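Local coordinates for protein phosphatidylinositol phosphate phosphatase (Schizosaccharomyces pombe, PDB 1I9Z) that removes the 5-phosphate from soluble and lipid inositol phosphates, using magnesium as cofactor, through the catalytic domain of a synaptojanin-like protein, at residues 268-273 against 277-282; 166-171 against 175-180; 299-302 against 307-310; 206-211 against 245-250. All blocks are in the same frame, centred on the assembly; numbering follows the deposited sequence.

Contacts 1, 2 and 4 all reach the bound inositol 1,4-bisphosphate, through Arg277, through Gly170 and Tyr171, and through Arg211, and so illustrate a pocket built from loops that are also bonded to one another. Contacts 2 and 4 have centres about 9 Å apart and are sewn together by Asp178 OD2 to Tyr210 OH, 2.6 Å, and Leu167 O to Asn209 ND2, 2.8 Å. Contact 1 joins contact 4 where Thr282 O lies 3.3 Å from Asn209 N. Contact 3 stands back from the ligand, the side chain of Arg307 being about 13 Å from it, yet Tyr302 OH meets Asp268 OD1 of contact 1 at 2.6 Å.

Contact 1: 268-273 against 277-282. With 2IP (D-myo-inositol-1,4-bisphosphate), chain C.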
# COMPACT_ATOMS: atom_id res chain seq x y z
N ASP A 268 16.28 8.48 -20.32
CA ASP A 268 16.63 8.93 -18.96
C ASP A 268 16.43 10.42 -18.89
O ASP A 268 16.86 11.05 -17.90
CB ASP A 268 18.14 8.66 -18.73
CG ASP A 268 18.45 7.20 -18.53
OD1 ASP A 268 17.66 6.50 -17.84
OD2 ASP A 268 19.51 6.70 -18.98
N ILE A 269 15.74 10.99 -19.87
CA ILE A 269 15.70 12.44 -19.96
C ILE A 269 14.39 13.03 -19.44
O ILE A 269 13.31 12.55 -19.79
CB ILE A 269 15.90 12.80 -21.45
CG1 ILE A 269 17.31 12.30 -21.85
CG2 ILE A 269 15.76 14.31 -21.74
CD1 ILE A 269 17.69 12.76 -23.23
N TYR A 270 14.50 14.08 -18.62
CA TYR A 270 13.25 14.72 -18.14
C TYR A 270 12.62 15.56 -19.26
O TYR A 270 13.31 16.30 -20.02
CB TYR A 270 13.50 15.58 -16.91
CG TYR A 270 13.73 14.75 -15.72
CD1 TYR A 270 15.03 14.49 -15.25
CD2 TYR A 270 12.62 14.16 -15.00
CE1 TYR A 270 15.25 13.66 -14.07
CE2 TYR A 270 12.86 13.38 -13.82
CZ TYR A 270 14.18 13.12 -13.39
OH TYR A 270 14.43 12.28 -12.32
N ASP A 271 11.30 15.51 -19.28
CA ASP A 271 10.45 16.16 -20.25
C ASP A 271 11.06 17.27 -21.09
O ASP A 271 11.27 18.38 -20.59
CB ASP A 271 9.18 16.75 -19.53
CG ASP A 271 8.11 17.22 -20.54
OD1 ASP A 271 8.19 16.87 -21.73
OD2 ASP A 271 7.17 17.92 -20.14
N THR A 272 11.37 16.96 -22.37
CA THR A 272 11.90 17.95 -23.29
C THR A 272 10.79 18.50 -24.19
O THR A 272 11.08 19.22 -25.14
CB THR A 272 13.09 17.35 -24.17
OG1 THR A 272 12.62 16.22 -24.90
CG2 THR A 272 14.21 16.90 -23.27
N SER A 273 9.53 18.14 -23.92
CA SER A 273 8.42 18.67 -24.72
C SER A 273 8.26 20.13 -24.35
O SER A 273 8.82 20.62 -23.36
CB SER A 273 7.09 17.94 -24.48
OG SER A 273 6.45 18.41 -23.30
N ARG A 277 7.27 20.00 -18.09
CA ARG A 277 6.74 19.65 -16.78
C ARG A 277 7.87 19.56 -15.79
O ARG A 277 8.90 18.88 -16.02
CB ARG A 277 6.01 18.34 -16.84
CG ARG A 277 4.83 18.33 -17.81
CD ARG A 277 3.81 19.43 -17.53
NE ARG A 277 2.67 19.19 -18.42
CZ ARG A 277 1.71 20.07 -18.71
NH1 ARG A 277 1.74 21.30 -18.19
NH2 ARG A 277 0.72 19.70 -19.52
N VAL A 278 7.69 20.22 -14.63
CA VAL A 278 8.73 20.18 -13.62
C VAL A 278 8.79 18.77 -13.03
O VAL A 278 7.73 18.14 -12.72
CB VAL A 278 8.41 21.20 -12.47
CG1 VAL A 278 9.58 21.17 -11.37
CG2 VAL A 278 8.22 22.64 -13.02
N PRO A 279 10.00 18.21 -12.86
CA PRO A 279 10.09 16.85 -12.27
C PRO A 279 9.46 16.82 -10.89
O PRO A 279 9.43 17.86 -10.18
CB PRO A 279 11.59 16.55 -12.18
CG PRO A 279 12.16 17.36 -13.39
CD PRO A 279 11.30 18.68 -13.39
N ALA A 280 8.99 15.63 -10.49
CA ALA A 280 8.37 15.48 -9.18
C ALA A 280 8.35 14.04 -8.69
O ALA A 280 8.45 13.14 -9.49
CB ALA A 280 6.90 16.02 -9.26
N TRP A 281 8.25 13.86 -7.38
CA TRP A 281 8.05 12.55 -6.79
C TRP A 281 6.50 12.36 -6.74
O TRP A 281 5.86 12.42 -5.66
CB TRP A 281 8.63 12.47 -5.36
CG TRP A 281 10.13 12.34 -5.42
CD1 TRP A 281 10.88 11.23 -5.82
CD2 TRP A 281 11.06 13.31 -4.95
NE1 TRP A 281 12.24 11.48 -5.59
CE2 TRP A 281 12.37 12.73 -5.05
CE3 TRP A 281 10.92 14.62 -4.43
CZ2 TRP A 281 13.53 13.42 -4.63
CZ3 TRP A 281 12.10 15.29 -4.01
CH2 TRP A 281 13.34 14.70 -4.12
N THR A 282 5.91 12.11 -7.92
CA THR A 282 4.44 11.92 -7.99
C THR A 282 4.02 10.57 -7.41
O THR A 282 2.91 10.43 -6.90
CB THR A 282 3.93 11.93 -9.46
OG1 THR A 282 4.79 11.14 -10.30
CG2 THR A 282 3.92 13.31 -9.99
C1 2IP C . -0.85 20.22 -15.52
C2 2IP C . -1.76 19.36 -16.43
C3 2IP C . -0.93 18.37 -17.31
C4 2IP C . 0.04 17.47 -16.50
C5 2IP C . 1.00 18.41 -15.74
C6 2IP C . 0.24 19.36 -14.77
O1 2IP C . -0.72 21.62 -15.46
O2 2IP C . -2.66 18.57 -15.69
O3 2IP C . -1.78 17.51 -18.01
O4 2IP C . 0.78 16.61 -17.43
O5 2IP C . 1.93 17.65 -14.97
O6 2IP C . 1.30 20.13 -14.22
P4 2IP C . 0.65 15.05 -17.48
O41 2IP C . 0.87 14.53 -16.01
O42 2IP C . 1.66 14.49 -18.38
O43 2IP C . -0.78 14.85 -18.01
P1 2IP C . -1.16 22.65 -14.46
O11 2IP C . -1.87 23.69 -15.34
O12 2IP C . -2.06 22.26 -13.32
O13 2IP C . 0.15 23.30 -13.99
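Asp271 and Arg277 run alongside each other, both side chains heading in one direction, in a loop that borders the inositol phosphate pocket of this DNase I-like phosphatase domain. The carboxylate faces the start of the second segment because CG is anti to the backbone N of Asp271 (chi1 -169°). Its OD2 accepts the backbone N-H of Arg277 at 2.9 Å, met on the anti side and somewhat out of the carboxylate plane. The other oxygen, OD1, closes an Asx turn by taking the N-H of Ser273 from above that plane, while Ser273 OG approaches OD1 on its syn lone pair. Three donors thus fix the carboxylate's rotation. The guanidinium is not what it grips: Arg277 NE stays 5.0 Å from Asp271 OD2, and the aliphatic CG passes OD2 instead. An alanine at Asp271 is likely to leave the N-H of Arg277 and both donors of Ser273 without their acceptor, freeing the loop beside the ligand to shift. Further along, Pro279 leans obliquely over one face of the Tyr270 ring in a CH-pi contact, CG 4.0 Å from the ring centroid; the far end of the tyrosine is tied by OH to Pro259 O. Beyond its bend at chi2, Arg277 spreads one guanidinium face over the inositol ring, with NH2 3.1 Å from C3 of the ligand.

Contact 2: 166-171 against 175-180. With 2IP (D-myo-inositol-1,4-bisphosphate), chain C.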
# COMPACT_ATOMS: atom_id res chain seq x y z
N HIS A 166 -5.01 7.51 -7.68
CA HIS A 166 -4.48 8.44 -8.68
C HIS A 166 -5.18 9.70 -8.30
O HIS A 166 -6.43 9.78 -8.44
CB HIS A 166 -4.90 7.98 -10.08
CG HIS A 166 -4.15 8.64 -11.20
ND1 HIS A 166 -3.28 9.71 -11.03
CD2 HIS A 166 -4.22 8.42 -12.53
CE1 HIS A 166 -2.85 10.12 -12.22
NE2 HIS A 166 -3.41 9.34 -13.14
N LEU A 167 -4.43 10.68 -7.76
CA LEU A 167 -5.06 11.93 -7.32
C LEU A 167 -4.96 13.08 -8.28
O LEU A 167 -4.30 13.00 -9.37
CB LEU A 167 -4.50 12.32 -5.92
CG LEU A 167 -4.42 11.22 -4.87
CD1 LEU A 167 -3.88 11.84 -3.52
CD2 LEU A 167 -5.86 10.51 -4.68
N ALA A 168 -5.61 14.19 -7.94
CA ALA A 168 -5.69 15.32 -8.90
C ALA A 168 -4.37 15.77 -9.49
O ALA A 168 -3.42 15.95 -8.72
CB ALA A 168 -6.37 16.51 -8.27
N ALA A 169 -4.32 16.00 -10.81
CA ALA A 169 -3.06 16.42 -11.46
C ALA A 169 -2.99 17.92 -11.41
O ALA A 169 -4.03 18.59 -11.23
CB ALA A 169 -3.05 15.97 -12.93
N GLY A 170 -1.79 18.46 -11.56
CA GLY A 170 -1.66 19.90 -11.57
C GLY A 170 -0.44 20.29 -10.77
O GLY A 170 -0.06 19.62 -9.80
N TYR A 171 0.22 21.35 -11.21
CA TYR A 171 1.41 21.82 -10.52
C TYR A 171 1.16 22.43 -9.14
O TYR A 171 1.71 22.00 -8.12
CB TYR A 171 2.11 22.84 -11.40
CG TYR A 171 3.38 23.37 -10.78
CD1 TYR A 171 4.43 22.53 -10.50
CD2 TYR A 171 3.53 24.74 -10.51
CE1 TYR A 171 5.63 23.01 -9.96
CE2 TYR A 171 4.72 25.24 -9.97
CZ TYR A 171 5.77 24.35 -9.71
OH TYR A 171 7.00 24.85 -9.30
N ASP A 175 -4.02 21.79 -2.79
CA ASP A 175 -5.24 21.80 -1.92
C ASP A 175 -6.26 20.77 -2.49
O ASP A 175 -6.99 20.10 -1.75
CB ASP A 175 -5.94 23.15 -1.91
CG ASP A 175 -5.16 24.21 -1.16
OD1 ASP A 175 -4.37 23.87 -0.26
OD2 ASP A 175 -5.37 25.40 -1.47
N GLU A 176 -6.31 20.65 -3.80
CA GLU A 176 -7.25 19.68 -4.38
C GLU A 176 -6.78 18.24 -4.06
O GLU A 176 -7.61 17.37 -3.79
CB GLU A 176 -7.39 19.89 -5.87
CG GLU A 176 -8.50 18.98 -6.46
CD GLU A 176 -8.69 19.13 -7.98
OE1 GLU A 176 -8.04 20.01 -8.61
OE2 GLU A 176 -9.51 18.32 -8.52
N ARG A 177 -5.47 17.96 -4.13
CA ARG A 177 -5.03 16.62 -3.74
C ARG A 177 -5.35 16.38 -2.26
O ARG A 177 -5.72 15.27 -1.84
CB ARG A 177 -3.49 16.49 -3.95
CG ARG A 177 -3.13 16.51 -5.44
CD ARG A 177 -1.65 16.31 -5.66
NE ARG A 177 -0.89 17.59 -5.76
CZ ARG A 177 -0.85 18.35 -6.87
NH1 ARG A 177 -0.10 19.46 -6.94
NH2 ARG A 177 -1.61 18.05 -7.92
N ASP A 178 -5.19 17.39 -1.41
CA ASP A 178 -5.50 17.12 0.01
C ASP A 178 -7.00 16.77 0.17
O ASP A 178 -7.39 15.93 0.96
CB ASP A 178 -5.19 18.36 0.88
CG ASP A 178 -3.72 18.63 1.03
OD1 ASP A 178 -3.42 19.69 1.69
OD2 ASP A 178 -2.83 17.85 0.54
N HIS A 179 -7.82 17.47 -0.61
CA HIS A 179 -9.25 17.26 -0.59
C HIS A 179 -9.54 15.83 -1.07
O HIS A 179 -10.47 15.15 -0.58
CB HIS A 179 -9.91 18.24 -1.54
CG HIS A 179 -11.34 17.92 -1.81
ND1 HIS A 179 -11.79 17.47 -3.03
CD2 HIS A 179 -12.42 17.99 -1.00
CE1 HIS A 179 -13.11 17.28 -2.97
NE2 HIS A 179 -13.51 17.59 -1.74
N ASP A 180 -8.77 15.37 -2.06
CA ASP A 180 -8.96 14.01 -2.57
C ASP A 180 -8.64 12.99 -1.49
O ASP A 180 -9.30 11.96 -1.35
CB ASP A 180 -8.05 13.74 -3.80
CG ASP A 180 -8.51 14.42 -5.05
OD1 ASP A 180 -9.63 14.95 -5.07
OD2 ASP A 180 -7.74 14.48 -6.05
C1 2IP C . -0.85 20.22 -15.52
C2 2IP C . -1.76 19.36 -16.43
C3 2IP C . -0.93 18.37 -17.31
C4 2IP C . 0.04 17.47 -16.50
C5 2IP C . 1.00 18.41 -15.74
C6 2IP C . 0.24 19.36 -14.77
O1 2IP C . -0.72 21.62 -15.46
O2 2IP C . -2.66 18.57 -15.69
O3 2IP C . -1.78 17.51 -18.01
O4 2IP C . 0.78 16.61 -17.43
O5 2IP C . 1.93 17.65 -14.97
O6 2IP C . 1.30 20.13 -14.22
P4 2IP C . 0.65 15.05 -17.48
O41 2IP C . 0.87 14.53 -16.01
O42 2IP C . 1.66 14.49 -18.38
O43 2IP C . -0.78 14.85 -18.01
P1 2IP C . -1.16 22.65 -14.46
O11 2IP C . -1.87 23.69 -15.34
O12 2IP C . -2.06 22.26 -13.32
O13 2IP C . 0.15 23.30 -13.99
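Leu167, just past the end of strand 158-166, opens the contact, its side chain passing that of Asp180 in the opposite sense with CD2 4.0 Å from Asp180 CB. The following residue, Ala168, is held by helix 174-187 at several points. Its N-H goes to Asp180 OD2 at 2.9 Å, nearly in line with the carboxylate C-O bond, and its methyl sits against the carboxylate end of Glu176, CB to CD 3.5 Å; OE1 of that glutamate is bonded to Asn173. Its carbonyl oxygen turns to Arg177, whose NH2 meets Ala168 O at 2.9 Å within the guanidinium plane. Ala169 turns its methyl away from the helix, and CB comes within 3.8 Å of ligand O2. Gly170 O takes both terminal nitrogens of Arg177 end-on, NH1 and NH2 each at 2.9 Å and from the same face of the peptide plane. Gly170 CA is already 3.0 Å from ligand O12, leaving little room for a side chain, and its backbone angles too suit a residue without one. Tyr171 puts its N-H on O12 of the 1-phosphate, 3.2 Å, while its carbonyl O takes a weak bond from Arg177 NH1 and a further one from Gln236. The arginine meets these carbonyls edge-on because its chain bends at chi3 (-93°). A leucine in place of Arg177 would probably strip Ala168 O and Gly170 O of these donors and let the loop beside the 1-phosphate drift. One buried cation thus gathers the carbonyls of Ala168, Gly170 and, weakly, Tyr171, consistent with holding the Tyr171 N-H toward the phosphate.

Contact 3: 299-302 against 307-310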
# COMPACT_ATOMS: atom_id res chain seq x y z
N VAL A 299 12.52 2.04 -10.21
CA VAL A 299 13.22 1.06 -11.04
C VAL A 299 13.29 1.57 -12.44
O VAL A 299 12.38 2.19 -12.93
CB VAL A 299 12.41 -0.29 -10.99
CG1 VAL A 299 12.88 -1.24 -12.10
CG2 VAL A 299 12.57 -0.90 -9.57
N PRO A 300 14.37 1.26 -13.14
CA PRO A 300 14.51 1.75 -14.50
C PRO A 300 13.71 0.99 -15.57
O PRO A 300 14.26 0.12 -16.27
CB PRO A 300 16.04 1.69 -14.76
CG PRO A 300 16.66 1.23 -13.45
CD PRO A 300 15.56 0.52 -12.69
N LEU A 301 12.40 1.24 -15.67
CA LEU A 301 11.56 0.72 -16.79
C LEU A 301 11.19 1.99 -17.55
O LEU A 301 10.89 3.02 -16.93
CB LEU A 301 10.29 0.02 -16.36
CG LEU A 301 10.44 -1.38 -15.76
CD1 LEU A 301 9.05 -2.02 -15.70
CD2 LEU A 301 11.39 -2.25 -16.69
N TYR A 302 11.14 1.90 -18.88
CA TYR A 302 11.00 3.09 -19.72
C TYR A 302 9.76 3.15 -20.61
O TYR A 302 9.70 3.97 -21.56
CB TYR A 302 12.29 3.12 -20.63
CG TYR A 302 13.59 3.33 -19.85
CD1 TYR A 302 14.28 2.26 -19.25
CD2 TYR A 302 14.12 4.61 -19.75
CE1 TYR A 302 15.52 2.47 -18.54
CE2 TYR A 302 15.31 4.87 -19.05
CZ TYR A 302 16.00 3.77 -18.45
OH TYR A 302 17.17 3.99 -17.79
N ARG A 307 8.49 6.52 -13.84
CA ARG A 307 9.19 5.26 -13.47
C ARG A 307 8.34 4.56 -12.45
O ARG A 307 7.63 5.23 -11.68
CB ARG A 307 10.51 5.50 -12.75
CG ARG A 307 11.54 6.18 -13.64
CD ARG A 307 12.35 5.05 -14.51
NE ARG A 307 13.25 5.82 -15.33
CZ ARG A 307 12.99 6.31 -16.54
NH1 ARG A 307 11.84 6.07 -17.20
NH2 ARG A 307 13.83 7.26 -17.02
N PRO A 308 8.34 3.22 -12.45
CA PRO A 308 7.59 2.42 -11.49
C PRO A 308 8.39 2.45 -10.18
O PRO A 308 9.63 2.77 -10.19
CB PRO A 308 7.55 0.99 -12.11
CG PRO A 308 8.76 0.95 -13.01
CD PRO A 308 9.11 2.39 -13.41
N ILE A 309 7.72 2.17 -9.06
CA ILE A 309 8.40 2.13 -7.75
C ILE A 309 7.92 0.90 -6.96
O ILE A 309 6.96 0.20 -7.37
CB ILE A 309 8.07 3.39 -6.88
CG1 ILE A 309 6.56 3.52 -6.69
CG2 ILE A 309 8.59 4.64 -7.57
CD1 ILE A 309 6.14 4.56 -5.58
N TYR A 310 8.63 0.56 -5.89
CA TYR A 310 8.17 -0.51 -5.03
C TYR A 310 8.64 -0.26 -3.60
O TYR A 310 9.56 0.56 -3.37
CB TYR A 310 8.66 -1.91 -5.50
CG TYR A 310 10.16 -2.12 -5.32
CD1 TYR A 310 10.66 -2.65 -4.12
CD2 TYR A 310 11.05 -1.71 -6.28
CE1 TYR A 310 12.04 -2.79 -3.91
CE2 TYR A 310 12.45 -1.80 -6.07
CZ TYR A 310 12.92 -2.34 -4.90
OH TYR A 310 14.28 -2.51 -4.73
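Arg307 reaches back along the segment 299-302, and its side chain can be followed atom by atom. CB lies 3.8 Å from Val299 O and CG stays near the same oxygen; a turn about CB-CG (chi2 -86°) then sets CD against two carbonyl oxygens, 3.3 Å from Val299 O and 3.5 Å from Leu301 O. NE passes Leu301 O. At the tip, NH1 makes a weak hydrogen bond to Leu301 O, while CZ stands 4.2 Å from the centroid of the Tyr302 ring in an off-centre cation-pi contact. Ring and guanidinium planes are 42° apart, and Tyr302 CE2 lies over one guanidinium face near its rim. NH2 has its stronger partner in Thr267 O, and the phenol oxygen of Tyr302 is bonded to Asp268, so the pair is anchored from both ends.

Beside the arginine, the Pro308 ring packs crosswise against Leu301, whose CB is 3.8 Å from Pro308 CG. Val299 donates its N-H to Pro308 O at 3.0 Å, and its CG2 touches the Tyr310 ring at the edge, in plane. Within the first segment, Pro300 centres an inverse gamma turn. The two segments run roughly opposite ways, 151° apart, as befits the connection between antiparallel strands 292-298 and 309-320 at one side of the six-stranded sheet, one of the two sheets of the DNase I-like fold.

Contact 4: 206-211 against 245-250; sequences GDFNYR and KVFPFF. With 2IP (D-myo-inositol-1,4-bisphosphate), chain C.
Phe208 and Phe247 meet across backbones that stay well apart, their CA atoms, the closest CA pair of the two segments, being 11.3 Å from each other. The segment 206-211 leaves strand 201-205 by turning a corner at Gly206, whereas 245-250 is loop and closes with a type II beta turn from Phe247 to Phe250. Side chains reaching out from both segments bridge the gap. The phenylalanine rings are tilted only 20° from parallel but displaced so that they hardly overlap, with centroids 4.9 Å apart; Phe247 CZ lies over one face of the Phe208 ring, close to its rim, 3.5 Å from CE2. Trp204 adds its ring to both. Next to them Tyr210 OH comes 3.9 Å from Val246 CG1, its hydroxyl being bonded to Asp178 OD2. On the ligand side, Arg211 is clamped by Asn209 side-on, NE to the backbone O and NH2 to OD1 at 2.9 Å. Its NH1 then meets ligand O5 at 3.0 Å and O6 at 3.3 Å. Chemically the loop is divided: apolar aromatic packing occupies the side facing 245-250, while Asn209, a second-shell residue, fixes the rotation of the guanidinium that presents its N-H groups to the inositol hydroxyls.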
# COMPACT_ATOMS: atom_id res chain seq x y z
N GLY A 206 0.45 5.10 -4.70
CA GLY A 206 0.10 5.35 -6.11
C GLY A 206 0.62 6.68 -6.61
O GLY A 206 1.61 7.17 -6.11
N ASP A 207 -0.06 7.24 -7.60
CA ASP A 207 0.35 8.51 -8.21
C ASP A 207 -0.49 9.55 -7.47
O ASP A 207 -1.60 9.92 -7.89
CB ASP A 207 0.01 8.53 -9.70
CG ASP A 207 0.46 9.82 -10.38
OD1 ASP A 207 0.82 10.79 -9.64
OD2 ASP A 207 0.44 9.87 -11.64
N PHE A 208 0.07 10.01 -6.35
CA PHE A 208 -0.63 11.02 -5.55
C PHE A 208 -0.52 12.39 -6.21
O PHE A 208 -1.21 13.33 -5.83
CB PHE A 208 -0.11 11.06 -4.09
CG PHE A 208 -0.31 9.80 -3.31
CD1 PHE A 208 -1.27 8.84 -3.70
CD2 PHE A 208 0.39 9.60 -2.09
CE1 PHE A 208 -1.54 7.74 -2.90
CE2 PHE A 208 0.13 8.51 -1.30
CZ PHE A 208 -0.84 7.57 -1.69
N ASN A 209 0.40 12.53 -7.17
CA ASN A 209 0.52 13.75 -7.96
C ASN A 209 1.08 14.98 -7.29
O ASN A 209 1.09 16.03 -7.90
CB ASN A 209 -0.82 14.12 -8.66
CG ASN A 209 -0.78 13.88 -10.22
OD1 ASN A 209 0.21 14.18 -10.88
ND2 ASN A 209 -1.87 13.30 -10.78
N TYR A 210 1.58 14.82 -6.06
CA TYR A 210 2.20 15.96 -5.38
C TYR A 210 3.50 16.29 -6.07
O TYR A 210 4.25 15.38 -6.53
CB TYR A 210 2.41 15.66 -3.92
CG TYR A 210 1.11 15.67 -3.11
CD1 TYR A 210 0.38 14.50 -2.91
CD2 TYR A 210 0.65 16.86 -2.52
CE1 TYR A 210 -0.78 14.49 -2.12
CE2 TYR A 210 -0.52 16.86 -1.76
CZ TYR A 210 -1.22 15.64 -1.57
OH TYR A 210 -2.34 15.64 -0.80
N ARG A 211 3.80 17.59 -6.08
CA ARG A 211 4.94 18.11 -6.89
C ARG A 211 6.05 18.80 -6.07
O ARG A 211 5.94 18.96 -4.83
CB ARG A 211 4.41 19.12 -7.92
CG ARG A 211 3.22 18.62 -8.80
CD ARG A 211 3.58 17.34 -9.57
NE ARG A 211 2.41 16.82 -10.29
CZ ARG A 211 2.06 17.21 -11.52
NH1 ARG A 211 2.81 18.10 -12.17
NH2 ARG A 211 0.92 16.74 -12.08
N LYS A 245 -2.38 17.56 7.95
CA LYS A 245 -3.51 17.79 7.02
C LYS A 245 -3.89 16.52 6.17
O LYS A 245 -5.08 16.24 5.92
CB LYS A 245 -3.20 18.94 6.03
CG LYS A 245 -2.83 20.37 6.58
CD LYS A 245 -3.01 21.38 5.41
CE LYS A 245 -2.26 22.75 5.52
NZ LYS A 245 -2.13 23.53 4.17
N VAL A 246 -2.88 15.76 5.73
CA VAL A 246 -3.17 14.57 4.91
C VAL A 246 -2.42 13.38 5.43
O VAL A 246 -1.36 13.53 6.03
CB VAL A 246 -2.80 14.76 3.42
CG1 VAL A 246 -3.79 15.61 2.79
CG2 VAL A 246 -1.39 15.34 3.28
N PHE A 247 -2.95 12.19 5.17
CA PHE A 247 -2.31 10.95 5.63
C PHE A 247 -1.75 10.99 7.06
O PHE A 247 -0.60 10.63 7.31
CB PHE A 247 -1.15 10.52 4.69
CG PHE A 247 -1.57 10.39 3.22
CD1 PHE A 247 -1.39 11.43 2.35
CD2 PHE A 247 -2.18 9.21 2.77
CE1 PHE A 247 -1.79 11.35 1.01
CE2 PHE A 247 -2.58 9.13 1.42
CZ PHE A 247 -2.38 10.19 0.56
N PRO A 248 -2.58 11.41 8.03
CA PRO A 248 -2.07 11.44 9.41
C PRO A 248 -1.74 10.00 9.87
O PRO A 248 -2.40 9.00 9.52
CB PRO A 248 -3.25 12.06 10.22
CG PRO A 248 -4.51 11.70 9.39
CD PRO A 248 -3.97 11.89 7.91
N PHE A 249 -0.71 9.91 10.67
CA PHE A 249 -0.22 8.66 11.18
C PHE A 249 0.38 7.74 10.12
O PHE A 249 0.68 6.60 10.43
CB PHE A 249 -1.30 7.92 12.00
CG PHE A 249 -1.84 8.75 13.16
CD1 PHE A 249 -3.10 9.33 13.09
CD2 PHE A 249 -1.05 9.00 14.29
CE1 PHE A 249 -3.57 10.15 14.11
CE2 PHE A 249 -1.52 9.83 15.33
CZ PHE A 249 -2.77 10.40 15.23
N PHE A 250 0.51 8.21 8.87
CA PHE A 250 1.20 7.43 7.86
C PHE A 250 2.67 7.84 7.82
O PHE A 250 3.01 9.01 8.03
CB PHE A 250 0.66 7.67 6.44
CG PHE A 250 -0.59 6.91 6.14
CD1 PHE A 250 -1.83 7.42 6.60
CD2 PHE A 250 -0.52 5.66 5.46
CE1 PHE A 250 -3.01 6.69 6.37
CE2 PHE A 250 -1.69 4.91 5.21
CZ PHE A 250 -2.93 5.42 5.66
C1 2IP C . -0.85 20.22 -15.52
C2 2IP C . -1.76 19.36 -16.43
C3 2IP C . -0.93 18.37 -17.31
C4 2IP C . 0.04 17.47 -16.50
C5 2IP C . 1.00 18.41 -15.74
C6 2IP C . 0.24 19.36 -14.77
O1 2IP C . -0.72 21.62 -15.46
O2 2IP C . -2.66 18.57 -15.69
O3 2IP C . -1.78 17.51 -18.01
O4 2IP C . 0.78 16.61 -17.43
O5 2IP C . 1.93 17.65 -14.97
O6 2IP C . 1.30 20.13 -14.22
P4 2IP C . 0.65 15.05 -17.48
O41 2IP C . 0.87 14.53 -16.01
O42 2IP C . 1.66 14.49 -18.38
O43 2IP C . -0.78 14.85 -18.01
P1 2IP C . -1.16 22.65 -14.46
O11 2IP C . -1.87 23.69 -15.34
O12 2IP C . -2.06 22.26 -13.32
O13 2IP C . 0.15 23.30 -13.99